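Long-range contact in folylpolyglutamate synthase/dihydrofolate synthase (Thermotoga maritima, PDB 1O5Z), which probably joins L-glutamate to dihydropteroate and to tetrahydrofolyl polyglutamates at the expense of ATP, as a magnesium-dependent ligase of folate biosynthesis: residues A[168-173]-A[200-205]. Sequence-based numbering, arbitrary orientation.
Sequences VFPLCS and IIKERV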
# COMPACT_ATOMS: atom_id res chain seq x y z
N VAL A 168 -17.68 -6.37 3.88
CA VAL A 168 -17.39 -6.92 5.21
C VAL A 168 -18.16 -6.17 6.28
O VAL A 168 -18.62 -5.05 6.05
CB VAL A 168 -15.87 -6.86 5.58
CG1 VAL A 168 -15.05 -7.58 4.56
CG2 VAL A 168 -15.36 -5.42 5.76
N PHE A 169 -18.29 -6.83 7.43
CA PHE A 169 -18.65 -6.20 8.71
C PHE A 169 -17.49 -6.42 9.71
O PHE A 169 -17.35 -7.49 10.30
CB PHE A 169 -19.93 -6.79 9.22
CG PHE A 169 -20.82 -5.80 9.79
CD1 PHE A 169 -21.76 -5.15 8.98
CD2 PHE A 169 -20.73 -5.48 11.16
CE1 PHE A 169 -22.61 -4.19 9.50
CE2 PHE A 169 -21.60 -4.52 11.74
CZ PHE A 169 -22.55 -3.87 10.92
N PRO A 170 -16.61 -5.44 9.84
CA PRO A 170 -15.36 -5.63 10.54
C PRO A 170 -15.46 -5.41 12.05
O PRO A 170 -16.47 -4.96 12.56
CB PRO A 170 -14.46 -4.57 9.91
CG PRO A 170 -15.35 -3.47 9.56
CD PRO A 170 -16.70 -4.08 9.27
N LEU A 171 -14.37 -5.72 12.74
CA LEU A 171 -14.26 -5.38 14.14
C LEU A 171 -13.99 -3.86 14.33
O LEU A 171 -14.30 -3.27 15.37
CB LEU A 171 -13.13 -6.20 14.77
CG LEU A 171 -13.29 -7.73 14.75
CD1 LEU A 171 -12.00 -8.37 15.21
CD2 LEU A 171 -14.44 -8.11 15.66
N CYS A 172 -13.42 -3.25 13.30
CA CYS A 172 -13.07 -1.86 13.31
C CYS A 172 -12.90 -1.43 11.88
O CYS A 172 -12.45 -2.20 11.05
CB CYS A 172 -11.73 -1.67 14.03
SG CYS A 172 -11.34 0.07 14.36
N SER A 173 -13.30 -0.19 11.61
CA SER A 173 -13.13 0.49 10.32
C SER A 173 -12.21 1.66 10.59
O SER A 173 -12.41 2.42 11.55
CB SER A 173 -14.46 1.02 9.80
OG SER A 173 -15.43 -0.02 9.74
N ILE A 200 -17.35 2.89 4.54
CA ILE A 200 -16.85 1.73 5.31
C ILE A 200 -17.18 1.78 6.80
O ILE A 200 -16.82 0.85 7.53
CB ILE A 200 -15.33 1.53 5.10
CG1 ILE A 200 -14.48 2.51 5.93
CG2 ILE A 200 -14.96 1.73 3.60
CD1 ILE A 200 -12.99 2.06 6.01
N ILE A 201 -17.81 2.85 7.26
CA ILE A 201 -18.35 2.92 8.63
C ILE A 201 -19.61 2.06 8.71
O ILE A 201 -20.54 2.25 7.93
CB ILE A 201 -18.67 4.35 9.08
CG1 ILE A 201 -17.41 5.22 9.05
CG2 ILE A 201 -19.25 4.32 10.50
CD1 ILE A 201 -17.65 6.73 9.27
N LYS A 202 -19.62 1.14 9.69
CA LYS A 202 -20.63 0.11 9.82
C LYS A 202 -21.29 0.20 11.18
O LYS A 202 -20.69 0.68 12.15
CB LYS A 202 -19.99 -1.25 9.62
CG LYS A 202 -19.43 -1.49 8.20
CD LYS A 202 -20.53 -1.48 7.12
CE LYS A 202 -19.95 -1.35 5.73
NZ LYS A 202 -18.80 -2.28 5.47
N GLU A 203 -22.54 -0.25 11.25
CA GLU A 203 -23.37 -0.08 12.44
C GLU A 203 -22.71 -0.61 13.70
O GLU A 203 -22.36 -1.77 13.78
CB GLU A 203 -24.71 -0.79 12.23
CG GLU A 203 -25.72 -0.59 13.36
CD GLU A 203 -26.35 0.79 13.39
OE1 GLU A 203 -26.22 1.53 12.38
OE2 GLU A 203 -26.98 1.11 14.43
N ARG A 204 -22.53 0.25 14.68
CA ARG A 204 -21.94 -0.13 15.95
C ARG A 204 -20.47 -0.49 15.87
O ARG A 204 -19.86 -0.73 16.88
CB ARG A 204 -22.70 -1.31 16.56
CG ARG A 204 -24.11 -0.96 16.88
CD ARG A 204 -24.26 -0.44 18.25
NE ARG A 204 -25.54 0.21 18.43
CZ ARG A 204 -25.92 0.80 19.55
NH1 ARG A 204 -25.12 0.79 20.61
NH2 ARG A 204 -27.11 1.40 19.62
N VAL A 205 -19.89 -0.48 14.68
CA VAL A 205 -18.50 -0.85 14.53
C VAL A 205 -17.73 0.42 14.74
O VAL A 205 -18.01 1.42 14.12
CB VAL A 205 -18.19 -1.38 13.10
CG1 VAL A 205 -16.70 -1.53 12.85
CG2 VAL A 205 -18.89 -2.70 12.86
O HOH W 1 -17.40 1.41 11.47
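K202, F169 and V205 carry a loop-to-loop contact, part apolar and part polar, in the Mur ligase middle domain, where the chain enters two adjacent parallel strands, 173-175 and 207-209. K202 CB lies over one face of the F169 ring, toward its rim, a CH-pi contact 4.0 Å from the centroid, and the rest of the chain passes P170, CG meeting P170 CD, on its way to V168. Bends at chi2 (-64°) and chi4 carry it there, and K202 NZ donates to V168 O at 2.8 Å, nearly along the C=O axis; the same ammonium also bonds N166 OD1. An alanine here would keep the CB over the ring face but would probably cost V168 O and N166 OD1 the ammonium they share and open a gap beside the P170 ring. E203 CB sits at the edge of F169, in its plane. V205 CG2 lies obliquely by the ring, 3.5 Å from F169 CE2, and also against P170 O, while V205 CG1 is 4.1 Å from P170 CG. Deeper, S173 OG donates to I200 O at 2.8 Å, tilted 25° from the carbonyl plane. A water bonded to S173 OG, K202 N and V205 O (2.7 Å from V205 O) accepts from K202 N and links the buried hydroxyl to both ends of the type II turn 202-205, which V205 N closes by donating to K202 O. Around this contact, V168 and P170 pack on strand 53-58, C172 on helix 271-286, and I201 on helix 214-227; backbone bonds from S173 to P206 and V208 continue the pairing into the parallel sheet.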